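Local coordinates for protein putative oxidoreductase (Mycobacterium avium, PDB 3QHA) that probably catalyses the NAD(P)-dependent oxidation of a hydroxyl group, as do relatives in the 3-hydroxyisobutyrate and 6-phosphogluconate dehydrogenase families, at residues G98-I103 against H125-P130; L73-V78 against A102-I107; H250-G255 against L287-K292; L143-G148 against A166-A171; M30-T35 against T52-A57. All blocks are in the same frame, centred on the assembly; numbering follows the deposited sequence.

Contact 1. Residues G98-I103 against H125-P130; sequences GTVIAI and HIVDAP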
# COMPACT_ATOMS: atom_id res chain seq x y z
N GLY B 98 -26.49 24.46 19.29
CA GLY B 98 -26.66 23.11 18.77
C GLY B 98 -26.01 22.86 17.42
O GLY B 98 -25.97 21.72 16.95
N THR B 99 -25.49 23.92 16.79
CA THR B 99 -24.76 23.79 15.52
C THR B 99 -23.52 22.91 15.69
O THR B 99 -22.86 22.95 16.73
CB THR B 99 -24.29 25.17 15.00
OG1 THR B 99 -25.43 26.01 14.77
CG2 THR B 99 -23.50 25.03 13.71
N VAL B 100 -23.22 22.11 14.66
CA VAL B 100 -22.01 21.30 14.64
C VAL B 100 -21.03 21.83 13.60
O VAL B 100 -21.42 22.16 12.48
CB VAL B 100 -22.32 19.82 14.31
CG1 VAL B 100 -21.05 18.98 14.40
CG2 VAL B 100 -23.39 19.27 15.24
N ILE B 101 -19.76 21.93 13.98
CA ILE B 101 -18.70 22.32 13.07
C ILE B 101 -17.74 21.14 12.90
O ILE B 101 -17.18 20.66 13.89
CB ILE B 101 -17.92 23.54 13.59
CG1 ILE B 101 -18.87 24.71 13.81
CG2 ILE B 101 -16.82 23.92 12.61
CD1 ILE B 101 -18.18 26.00 14.22
N ALA B 102 -17.58 20.68 11.66
CA ALA B 102 -16.69 19.57 11.34
C ALA B 102 -15.43 20.06 10.62
O ALA B 102 -15.53 20.63 9.54
CB ALA B 102 -17.42 18.54 10.49
N ILE B 103 -14.27 19.81 11.22
CA ILE B 103 -12.99 20.23 10.64
C ILE B 103 -12.31 19.06 9.92
O ILE B 103 -12.02 18.03 10.54
CB ILE B 103 -12.04 20.79 11.71
CG1 ILE B 103 -12.73 21.90 12.52
CG2 ILE B 103 -10.77 21.33 11.07
CD1 ILE B 103 -11.97 22.31 13.76
N HIS B 125 -20.98 22.70 18.80
CA HIS B 125 -20.23 21.45 18.88
C HIS B 125 -19.11 21.41 17.84
O HIS B 125 -19.33 21.72 16.67
CB HIS B 125 -21.19 20.27 18.67
CG HIS B 125 -22.28 20.19 19.69
ND1 HIS B 125 -22.05 19.81 21.00
CD2 HIS B 125 -23.60 20.45 19.61
CE1 HIS B 125 -23.18 19.84 21.67
NE2 HIS B 125 -24.14 20.22 20.85
N ILE B 126 -17.91 21.04 18.29
CA ILE B 126 -16.76 20.85 17.41
C ILE B 126 -16.49 19.37 17.21
O ILE B 126 -16.57 18.58 18.15
CB ILE B 126 -15.48 21.50 17.99
CG1 ILE B 126 -15.50 23.02 17.79
CG2 ILE B 126 -14.23 20.92 17.32
CD1 ILE B 126 -15.30 23.46 16.35
N VAL B 127 -16.16 19.01 15.97
CA VAL B 127 -15.77 17.67 15.60
C VAL B 127 -14.53 17.75 14.69
O VAL B 127 -14.53 18.50 13.72
CB VAL B 127 -16.91 16.96 14.85
CG1 VAL B 127 -16.39 15.76 14.06
CG2 VAL B 127 -18.02 16.55 15.82
N ASP B 128 -13.48 16.99 15.02
CA ASP B 128 -12.36 16.84 14.09
C ASP B 128 -12.58 15.57 13.28
O ASP B 128 -12.69 14.48 13.83
CB ASP B 128 -10.99 16.84 14.79
CG ASP B 128 -10.88 15.84 15.92
OD1 ASP B 128 -11.91 15.56 16.57
OD2 ASP B 128 -9.77 15.34 16.16
N ALA B 129 -12.69 15.74 11.96
CA ALA B 129 -13.06 14.66 11.06
C ALA B 129 -12.15 14.67 9.84
O ALA B 129 -12.63 14.84 8.71
CB ALA B 129 -14.52 14.81 10.64
N PRO B 130 -10.83 14.48 10.05
CA PRO B 130 -9.93 14.37 8.91
C PRO B 130 -10.35 13.25 7.96
O PRO B 130 -10.97 12.28 8.39
CB PRO B 130 -8.57 14.06 9.56
CG PRO B 130 -8.89 13.58 10.94
CD PRO B 130 -10.10 14.36 11.32

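Contact 2. Residues L73-V78 against A102-I107; sequences LIHITV and AIHSTI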
# COMPACT_ATOMS: atom_id res chain seq x y z
N LEU B 73 -24.95 21.86 10.09
CA LEU B 73 -23.67 21.15 10.09
C LEU B 73 -22.73 21.83 9.11
O LEU B 73 -22.95 21.80 7.90
CB LEU B 73 -23.88 19.68 9.72
CG LEU B 73 -22.63 18.80 9.55
CD1 LEU B 73 -21.75 18.81 10.79
CD2 LEU B 73 -23.04 17.38 9.19
N ILE B 74 -21.67 22.42 9.64
CA ILE B 74 -20.77 23.27 8.87
C ILE B 74 -19.42 22.60 8.72
O ILE B 74 -18.74 22.34 9.71
CB ILE B 74 -20.57 24.64 9.55
CG1 ILE B 74 -21.91 25.36 9.70
CG2 ILE B 74 -19.59 25.50 8.76
CD1 ILE B 74 -21.87 26.51 10.69
N HIS B 75 -19.03 22.33 7.47
CA HIS B 75 -17.78 21.66 7.17
C HIS B 75 -16.69 22.68 6.85
O HIS B 75 -16.93 23.65 6.12
CB HIS B 75 -17.96 20.72 5.98
CG HIS B 75 -18.97 19.64 6.21
ND1 HIS B 75 -18.64 18.44 6.80
CD2 HIS B 75 -20.28 19.57 5.90
CE1 HIS B 75 -19.72 17.68 6.86
NE2 HIS B 75 -20.73 18.34 6.33
N ILE B 76 -15.48 22.46 7.38
CA ILE B 76 -14.36 23.37 7.15
C ILE B 76 -13.13 22.60 6.63
O ILE B 76 -12.63 21.69 7.29
CB ILE B 76 -13.96 24.12 8.44
CG1 ILE B 76 -15.11 25.01 8.92
CG2 ILE B 76 -12.71 24.97 8.21
CD1 ILE B 76 -14.87 25.60 10.29
N THR B 77 -12.67 22.99 5.44
CA THR B 77 -11.44 22.47 4.86
C THR B 77 -10.62 23.64 4.32
O THR B 77 -10.90 24.14 3.23
CB THR B 77 -11.72 21.48 3.70
OG1 THR B 77 -12.54 20.41 4.18
CG2 THR B 77 -10.42 20.92 3.14
N VAL B 78 -9.64 24.08 5.10
CA VAL B 78 -8.78 25.21 4.72
C VAL B 78 -7.30 24.86 4.92
O VAL B 78 -6.97 23.70 5.17
CB VAL B 78 -9.18 26.50 5.50
CG1 VAL B 78 -10.56 26.97 5.07
CG2 VAL B 78 -9.13 26.26 7.01
N ALA B 102 -17.58 20.68 11.66
CA ALA B 102 -16.69 19.57 11.34
C ALA B 102 -15.43 20.06 10.62
O ALA B 102 -15.53 20.63 9.54
CB ALA B 102 -17.42 18.54 10.49
N ILE B 103 -14.27 19.81 11.22
CA ILE B 103 -12.99 20.23 10.64
C ILE B 103 -12.31 19.06 9.92
O ILE B 103 -12.02 18.03 10.54
CB ILE B 103 -12.04 20.79 11.71
CG1 ILE B 103 -12.73 21.90 12.52
CG2 ILE B 103 -10.77 21.33 11.07
CD1 ILE B 103 -11.97 22.31 13.76
N HIS B 104 -12.06 19.22 8.62
CA HIS B 104 -11.51 18.14 7.79
C HIS B 104 -10.05 18.33 7.39
O HIS B 104 -9.39 17.38 6.98
CB HIS B 104 -12.35 17.99 6.52
CG HIS B 104 -13.80 17.77 6.78
ND1 HIS B 104 -14.28 16.63 7.40
CD2 HIS B 104 -14.89 18.52 6.49
CE1 HIS B 104 -15.60 16.70 7.49
NE2 HIS B 104 -15.99 17.84 6.95
N SER B 105 -9.54 19.56 7.49
CA SER B 105 -8.16 19.83 7.10
C SER B 105 -7.21 19.66 8.28
O SER B 105 -7.64 19.46 9.41
CB SER B 105 -8.04 21.24 6.51
OG SER B 105 -8.59 22.20 7.38
N THR B 106 -5.91 19.75 8.00
CA THR B 106 -4.89 19.46 8.99
C THR B 106 -4.92 20.45 10.16
O THR B 106 -4.89 21.66 9.97
CB THR B 106 -3.49 19.43 8.37
OG1 THR B 106 -3.46 18.46 7.31
CG2 THR B 106 -2.45 19.06 9.42
N ILE B 107 -4.99 19.89 11.37
CA ILE B 107 -4.85 20.64 12.61
C ILE B 107 -4.01 19.82 13.59
O ILE B 107 -3.84 18.61 13.41
CB ILE B 107 -6.23 20.98 13.24
CG1 ILE B 107 -7.04 19.71 13.51
CG2 ILE B 107 -7.00 21.93 12.33
CD1 ILE B 107 -8.47 19.97 13.97

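Contact 3. Residues H250-G255 against L287-K292; sequences HTRGLG and LGVPHK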
# COMPACT_ATOMS: atom_id res chain seq x y z
N HIS B 250 5.48 -17.08 9.26
CA HIS B 250 5.79 -17.25 7.83
C HIS B 250 6.16 -15.91 7.19
O HIS B 250 7.14 -15.82 6.45
CB HIS B 250 4.58 -17.91 7.13
CG HIS B 250 4.76 -18.14 5.66
ND1 HIS B 250 5.68 -19.03 5.14
CD2 HIS B 250 4.08 -17.64 4.60
CE1 HIS B 250 5.59 -19.04 3.83
NE2 HIS B 250 4.63 -18.21 3.47
N THR B 251 5.40 -14.86 7.50
CA THR B 251 5.70 -13.51 7.02
C THR B 251 7.04 -12.97 7.54
O THR B 251 7.78 -12.30 6.81
CB THR B 251 4.56 -12.52 7.37
OG1 THR B 251 3.36 -12.91 6.69
CG2 THR B 251 4.93 -11.09 6.97
N ARG B 252 7.36 -13.26 8.80
CA ARG B 252 8.67 -12.91 9.36
C ARG B 252 9.80 -13.59 8.59
O ARG B 252 10.82 -12.97 8.29
CB ARG B 252 8.76 -13.30 10.83
CG ARG B 252 10.07 -12.91 11.49
CD ARG B 252 10.19 -13.51 12.87
NE ARG B 252 10.60 -14.92 12.83
CZ ARG B 252 10.79 -15.68 13.90
NH1 ARG B 252 10.60 -15.18 15.12
NH2 ARG B 252 11.17 -16.94 13.76
N GLY B 253 9.62 -14.88 8.28
CA GLY B 253 10.62 -15.64 7.54
C GLY B 253 10.84 -15.09 6.14
O GLY B 253 11.98 -14.83 5.75
N LEU B 254 9.75 -14.89 5.40
CA LEU B 254 9.82 -14.29 4.06
C LEU B 254 10.46 -12.91 4.10
O LEU B 254 11.32 -12.59 3.27
CB LEU B 254 8.42 -14.17 3.45
CG LEU B 254 7.67 -15.43 3.05
CD1 LEU B 254 6.31 -15.04 2.47
CD2 LEU B 254 8.45 -16.28 2.05
N GLY B 255 10.04 -12.09 5.06
CA GLY B 255 10.48 -10.70 5.16
C GLY B 255 11.96 -10.56 5.45
O GLY B 255 12.66 -9.81 4.78
N LEU B 287 5.87 -7.34 14.24
CA LEU B 287 4.85 -8.36 13.96
C LEU B 287 4.36 -9.12 15.20
O LEU B 287 3.42 -9.91 15.11
CB LEU B 287 5.38 -9.37 12.94
CG LEU B 287 5.64 -8.86 11.52
CD1 LEU B 287 6.40 -9.91 10.72
CD2 LEU B 287 4.34 -8.49 10.83
N GLY B 288 5.01 -8.92 16.35
CA GLY B 288 4.65 -9.64 17.56
C GLY B 288 5.12 -11.09 17.56
O GLY B 288 4.59 -11.92 18.30
N VAL B 289 6.10 -11.40 16.71
CA VAL B 289 6.77 -12.70 16.72
C VAL B 289 8.29 -12.48 16.76
O VAL B 289 9.00 -12.80 15.81
CB VAL B 289 6.38 -13.57 15.50
CG1 VAL B 289 4.96 -14.12 15.68
CG2 VAL B 289 6.50 -12.79 14.20
N PRO B 290 8.79 -11.92 17.88
CA PRO B 290 10.22 -11.69 18.03
C PRO B 290 11.00 -12.99 18.12
O PRO B 290 10.42 -14.05 18.38
CB PRO B 290 10.31 -10.92 19.36
CG PRO B 290 9.12 -11.37 20.12
CD PRO B 290 8.04 -11.54 19.10
N HIS B 291 12.31 -12.91 17.91
CA HIS B 291 13.18 -14.08 18.04
C HIS B 291 13.49 -14.36 19.51
O HIS B 291 13.59 -13.43 20.32
CB HIS B 291 14.47 -13.88 17.24
CG HIS B 291 14.25 -13.80 15.76
ND1 HIS B 291 14.19 -14.92 14.96
CD2 HIS B 291 14.07 -12.74 14.95
CE1 HIS B 291 13.99 -14.55 13.71
NE2 HIS B 291 13.91 -13.23 13.67
N LYS B 292 13.66 -15.64 19.84
CA LYS B 292 13.84 -16.08 21.22
C LYS B 292 15.31 -16.25 21.58
O LYS B 292 16.18 -16.28 20.70
CB LYS B 292 13.10 -17.40 21.45

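Contact 4. Residues L143-G148 against A166-A171; sequences LATMVG and AVVIHA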
# COMPACT_ATOMS: atom_id res chain seq x y z
N LEU B 143 -15.07 8.52 0.53
CA LEU B 143 -13.99 8.84 1.47
C LEU B 143 -14.02 7.97 2.72
O LEU B 143 -15.04 7.37 3.06
CB LEU B 143 -14.05 10.31 1.90
CG LEU B 143 -13.49 11.34 0.92
CD1 LEU B 143 -13.62 12.74 1.50
CD2 LEU B 143 -12.03 11.04 0.56
N ALA B 144 -12.87 7.89 3.38
CA ALA B 144 -12.79 7.47 4.76
C ALA B 144 -12.71 8.74 5.59
O ALA B 144 -12.06 9.71 5.19
CB ALA B 144 -11.58 6.60 4.99
N THR B 145 -13.37 8.75 6.75
CA THR B 145 -13.22 9.83 7.70
C THR B 145 -13.11 9.29 9.12
O THR B 145 -13.77 8.32 9.48
CB THR B 145 -14.37 10.86 7.61
OG1 THR B 145 -14.08 11.97 8.48
CG2 THR B 145 -15.71 10.24 8.00
N MET B 146 -12.25 9.92 9.92
CA MET B 146 -11.95 9.49 11.27
C MET B 146 -12.35 10.61 12.21
O MET B 146 -11.73 11.67 12.20
CB MET B 146 -10.46 9.19 11.40
CG MET B 146 -10.00 8.01 10.56
SD MET B 146 -8.27 8.14 10.11
CE MET B 146 -8.36 9.34 8.78
N VAL B 147 -13.37 10.37 13.01
CA VAL B 147 -14.12 11.44 13.65
C VAL B 147 -13.93 11.47 15.16
O VAL B 147 -14.21 10.49 15.85
CB VAL B 147 -15.62 11.28 13.34
CG1 VAL B 147 -16.43 12.42 13.94
CG2 VAL B 147 -15.84 11.21 11.83
N GLY B 148 -13.42 12.59 15.67
CA GLY B 148 -13.41 12.85 17.11
C GLY B 148 -14.65 13.65 17.47
O GLY B 148 -14.84 14.75 16.96
N ALA B 166 -17.74 6.54 2.66
CA ALA B 166 -18.06 5.12 2.70
C ALA B 166 -17.57 4.45 3.99
O ALA B 166 -18.08 3.40 4.38
CB ALA B 166 -17.47 4.41 1.49
N VAL B 167 -16.57 5.05 4.63
CA VAL B 167 -16.04 4.55 5.90
C VAL B 167 -16.01 5.68 6.93
O VAL B 167 -15.24 6.63 6.80
CB VAL B 167 -14.62 3.97 5.73
CG1 VAL B 167 -13.95 3.75 7.08
CG2 VAL B 167 -14.67 2.67 4.94
N VAL B 168 -16.84 5.56 7.96
CA VAL B 168 -16.93 6.56 9.02
C VAL B 168 -16.55 5.93 10.35
O VAL B 168 -17.29 5.10 10.89
CB VAL B 168 -18.36 7.15 9.11
CG1 VAL B 168 -18.43 8.18 10.24
CG2 VAL B 168 -18.76 7.78 7.79
N ILE B 169 -15.38 6.31 10.86
CA ILE B 169 -14.89 5.81 12.13
C ILE B 169 -15.15 6.83 13.23
O ILE B 169 -14.84 8.01 13.07
CB ILE B 169 -13.36 5.53 12.10
CG1 ILE B 169 -13.00 4.58 10.95
CG2 ILE B 169 -12.89 4.97 13.43
CD1 ILE B 169 -13.68 3.22 11.02
N HIS B 170 -15.73 6.36 14.33
CA HIS B 170 -15.81 7.16 15.55
C HIS B 170 -14.57 6.84 16.37
O HIS B 170 -14.54 5.88 17.15
CB HIS B 170 -17.09 6.85 16.33
CG HIS B 170 -17.32 7.79 17.48
ND1 HIS B 170 -18.10 7.45 18.57
CD2 HIS B 170 -16.86 9.04 17.71
CE1 HIS B 170 -18.12 8.46 19.42
NE2 HIS B 170 -17.37 9.44 18.92
N ALA B 171 -13.53 7.65 16.17
CA ALA B 171 -12.22 7.39 16.74
C ALA B 171 -12.21 7.63 18.25
O ALA B 171 -11.39 7.04 18.96
CB ALA B 171 -11.17 8.27 16.07

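Contact 5. Residues M30-T35 against T52-A57; sequences MATRMT and TPLAEA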
# COMPACT_ATOMS: atom_id res chain seq x y z
N MET B 30 -15.74 17.31 -2.25
CA MET B 30 -16.61 17.01 -1.11
C MET B 30 -17.90 17.80 -1.17
O MET B 30 -18.99 17.23 -1.11
CB MET B 30 -15.91 17.31 0.22
CG MET B 30 -15.54 16.08 1.01
SD MET B 30 -14.98 16.48 2.67
CE MET B 30 -13.28 16.88 2.32
N ALA B 31 -17.78 19.12 -1.27
CA ALA B 31 -18.96 19.99 -1.31
C ALA B 31 -19.83 19.69 -2.54
O ALA B 31 -21.05 19.82 -2.48
CB ALA B 31 -18.54 21.46 -1.30
N THR B 32 -19.19 19.30 -3.64
CA THR B 32 -19.91 18.89 -4.84
C THR B 32 -20.75 17.63 -4.60
O THR B 32 -21.88 17.53 -5.07
CB THR B 32 -18.95 18.65 -6.03
OG1 THR B 32 -18.20 19.84 -6.29
CG2 THR B 32 -19.72 18.27 -7.29
N ARG B 33 -20.18 16.67 -3.88
CA ARG B 33 -20.91 15.46 -3.48
C ARG B 33 -22.12 15.83 -2.62
O ARG B 33 -23.19 15.24 -2.75
CB ARG B 33 -19.99 14.49 -2.73
CG ARG B 33 -20.68 13.34 -2.02
CD ARG B 33 -21.33 12.37 -3.00
NE ARG B 33 -22.00 11.26 -2.33
CZ ARG B 33 -22.71 10.32 -2.95
NH1 ARG B 33 -22.88 10.35 -4.27
NH2 ARG B 33 -23.27 9.34 -2.24
N MET B 34 -21.94 16.82 -1.75
CA MET B 34 -23.01 17.28 -0.85
C MET B 34 -24.18 17.99 -1.54
O MET B 34 -25.22 18.19 -0.92
CB MET B 34 -22.43 18.18 0.24
CG MET B 34 -21.53 17.46 1.21
SD MET B 34 -20.91 18.55 2.50
CE MET B 34 -19.69 17.50 3.28
N THR B 35 -24.03 18.38 -2.81
CA THR B 35 -25.16 18.95 -3.55
C THR B 35 -26.25 17.90 -3.79
O THR B 35 -27.40 18.24 -4.09
CB THR B 35 -24.75 19.56 -4.91
OG1 THR B 35 -24.11 18.57 -5.72
CG2 THR B 35 -23.81 20.74 -4.70
N THR B 52 -18.04 29.22 -8.52
CA THR B 52 -18.91 29.09 -9.70
C THR B 52 -19.25 27.64 -10.08
O THR B 52 -20.42 27.33 -10.33
CB THR B 52 -18.33 29.86 -10.92
OG1 THR B 52 -18.05 31.21 -10.53
CG2 THR B 52 -19.32 29.86 -12.07
N PRO B 53 -18.25 26.74 -10.12
CA PRO B 53 -18.52 25.31 -10.32
C PRO B 53 -19.54 24.72 -9.34
O PRO B 53 -20.41 23.96 -9.75
CB PRO B 53 -17.15 24.66 -10.10
CG PRO B 53 -16.18 25.71 -10.50
CD PRO B 53 -16.80 27.02 -10.12
N LEU B 54 -19.41 25.06 -8.06
CA LEU B 54 -20.37 24.63 -7.04
C LEU B 54 -21.75 25.23 -7.29
O LEU B 54 -22.77 24.58 -7.03
CB LEU B 54 -19.89 24.99 -5.63
CG LEU B 54 -19.04 23.93 -4.91
CD1 LEU B 54 -19.85 22.66 -4.67
CD2 LEU B 54 -17.77 23.64 -5.69
N ALA B 55 -21.79 26.47 -7.78
CA ALA B 55 -23.05 27.11 -8.15
C ALA B 55 -23.77 26.31 -9.23
O ALA B 55 -24.96 26.02 -9.10
CB ALA B 55 -22.80 28.54 -8.63
N GLU B 56 -23.04 25.92 -10.28
CA GLU B 56 -23.65 25.18 -11.38
C GLU B 56 -23.80 23.67 -11.12
O GLU B 56 -24.27 22.93 -11.97
CB GLU B 56 -22.94 25.46 -12.72
CG GLU B 56 -21.48 25.03 -12.82
CD GLU B 56 -20.76 25.68 -14.00
OE1 GLU B 56 -21.22 26.74 -14.49
OE2 GLU B 56 -19.72 25.13 -14.43
N ALA B 57 -23.40 23.23 -9.92
CA ALA B 57 -23.70 21.89 -9.43
C ALA B 57 -24.96 21.88 -8.54
O ALA B 57 -25.43 20.82 -8.15
CB ALA B 57 -22.52 21.34 -8.66

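Contact 1. Residues G98-I103 against H125-P130
On one face of the sheet the delta methyl of Ile-126 does the touching: CD1 comes to 3.8 Å from CB of Ile-101 and also meets its CG2 methyl. Both torsions of Ile-126 lie near -75° (chi1 -77°, chi2 -72°), a bend that carries CD1 back across the gap between the strands. Ile-103 adds its own CD1 at longer range, and Leu-115 of helix 109-119 covers Ile-103 and Ile-126. The other face carries Val-100 and Val-127, whose CG1 and CG2 methyls meet at 4.1 Å, with Val-153 of helix 151-164 against Val-127. His-125 N gives a nearly straight bond to Thr-99 O, 2.8 Å long, and Ala-129 N closes the far end on Ile-103 O, also at 2.8 Å. At the polar edge the His-125 ring turns its rim to the chain, CD2 lying 3.8 Å from Gly-98 O in the ring plane. Asp-128 points its carboxylate away from strand 100-103, to Thr-178 and Gly-175. The two parallel strands, linked through helix 109-119, form a beta-alpha-beta unit of the Rossmann-type domain: five backbone bonds join them, Val-100 and Ala-102 turn theirs to strand 73-76, and aliphatic side chains seal both faces.

Contact 2. Residues L73-V78 against A102-I107
His-75 ND1 and His-104 NE2 are joined by a hydrogen bond of 2.7 Å, and either nitrogen could be the donor. NE2 of His-104 arrives at the edge of the His-75 ring, in its plane. The two rings lie rim to rim with their planes 18° apart, neither over the other. His-104 ND1 is held in turn by Ala-129 O, so the ring is gripped at both nitrogens and its rotation is fixed; Trp-164 meets both imidazoles at a steep angle. Ala-102 CB lies 3.9 Å from His-75 ND1, oblique to the ring. Beneath the rings the parallel strands are tied by Ala-102 N to Ile-74 O (2.8 Å), Ile-76 N to Ala-102 O (2.8 Å) and His-104 N to Ile-76 O (2.9 Å). Past the strand ends, a chi1 of 52° holds Ser-105 OG close to its own backbone, where it accepts from Val-78 N at 3.1 Å. Thr-77 OG1 lies against His-104 CB and bonds to Tyr-20. The strands and helix 81-92 form a beta-alpha-beta unit. On its far side ND1 of His-104 faces a carbonyl, which can only accept, and the two buried imidazoles are held together nitrogen to nitrogen.

Contact 3. Residues H250-G255 against L287-K292
Arg-252 and His-291 stack flat on each other on the exposed side of this contact: CE1 of the imidazole sits over the centre of the guanidinium, 3.4 Å from CZ, and the planes are 17° apart. Arg-252 leaves its helix with CG anti to the backbone N (chi1 -178°), runs out extended, then bends at chi3 (80°), which brings the flat head beneath the ring. From there NH1 gives a hydrogen bond of 2.9 Å to Val-289 O, approaching from above the carbonyl plane instead of along a lone pair. The imidazole is held as well through its NE2, which bonds to OE2 of Glu-256, one turn further along the same helix; this carboxylate would probably help offset the arginine's charge. Helix 245-268 is thus joined to the chain leaving helix 274-286, within the all-helical domain that follows the Rossmann domain in this dehydrogenase family. Helix 274-286 ends in a Schellman motif, with Gly-288 at positive phi. The buried part, by contrast, is apolar. Leu-287 CD1 lies 4.0 Å from Arg-252 N and 4.2 Å from Thr-251 CG2, and CG2 of Val-289 rests on the arginine's aliphatic stem, 4.0 Å from its CD. Phe-189 of the second subunit packs on Thr-251, and Cys-196 of that subunit on Leu-287. Toward solvent the His-291 ring reaches the helix only by polar and stacking groups, Arg-252 and Glu-256.

Contact 4. Residues L143-G148 against A166-A171
Thr-145 and Val-168 lie side by side and point the same way, their CG2 methyls 3.9 Å apart. With OG1 anti to the backbone N (chi1 -174°), the threonine hydroxyl faces away from this strand pair and bonds to Pro-130 O, while CG2 stays turned to the valine. Val-147 extends the row on this face: its CG2 reaches Val-168 CG1 at 4.3 Å, and its CB lies only 3.4 Å from Ile-169 O. Phe-161 of helix 151-164 covers Thr-145 and Val-147, and Tyr-154 reaches Val-168. Past Val-147, His-170 swings its ring back to the edge of the neighbouring strand, CD2 lying 3.5 Å from Val-147 O. Its NE2 bonds to Ala-149 O and the ring stacks on Tyr-154, so the imidazole is held both at its edge and over a face.

On the opposite face, Ala-144 and Val-167 meet CB to CB at 4.1 Å. Met-146 touches Ile-169 only through the root of its chain, its end running on toward Met-180 of helix 176-204. Here the second subunit closes in, with Thr-219 on Ala-144, Val-215 on Met-146 and Arg-214 on Ile-169.

The strands are parallel, 27° apart, and joined by regular backbone bonds such as Ile-169 N to Thr-145 O (2.9 Å, nearly straight). At the start Leu-143 O takes Val-167 N at 3.2 Å, plus a weak bond from Ala-166 N. Two parallel strands linked through helix 151-164 make a beta-alpha-beta unit, here the last one in the sheet of the Rossmann-type domain.

Contact 5. Residues M30-T35 against T52-A57
Two helix ends come together here, Thr-32 CA lying 6.2 Å from Leu-54 CA, and no hydrogen bond passes between them. Helix 27-33 still makes its regular bond from Met-34 N to Met-30 O, and Thr-35 N then turns to Thr-32 O. Helix 48-55 is kinked at Pro-53, whose nitrogen has no bond to the preceding turn; the kink falls just before the residue with the largest share of the contact.

That residue is Leu-54. Its CD1 presses on the first helix, 3.8 Å from Ala-31 CB, 3.6 Å from Thr-32 N and equally near Thr-32 OG1. Thr-32 OG1 bonds back to Ala-28 O within its own helix, so its hydrogen-bonding is met although a methyl group lies beside it. Further along, Thr-35 sets CB at 3.5 Å from Ala-57 O and CG2 at 4.2 Å from Ala-57 CB. A chi1 of 58° folds its hydroxyl back over the last turn, where OG1 donates to Thr-32 O, an oxygen that also receives Thr-35 N. Val-43 of strand 41-44 lies under both Ala-31 and Leu-54.

Both helices thus pack beside strand 41-44 in the Rossmann-type domain, the first following a glycine-rich turn consistent with dinucleotide binding. Methyl groups meet threonines whose hydroxyls bond within their own segment or the turn before it, so the contact holds by van der Waals packing alone.

How the contacts relate
Contacts 1 and 2 share Ala-102 and Ile-103 on strand 100-103, which both use, their centres about 7 Å apart. Contact 4 continues the same sheet through the antiparallel pairing of 125-132 with 143-148, where Asp-128 O meets Gly-148 N at 2.7 Å; its centre is about 13 Å from that of contact 1. Contact 5 lies alongside the sheet: Met-34 CE reaches His-75 NE2 of contact 2 at 3.3 Å, and Met-30 packs on Leu-143 of contact 4. The glycine-rich turn, a probable cofactor site, is touched by Thr-77 of contact 2 and lies near Ala-31 of contact 5. Contact 3 stands apart in the helical domain, its centre about 42 Å from contact 1, though it and contact 4 both meet the second subunit.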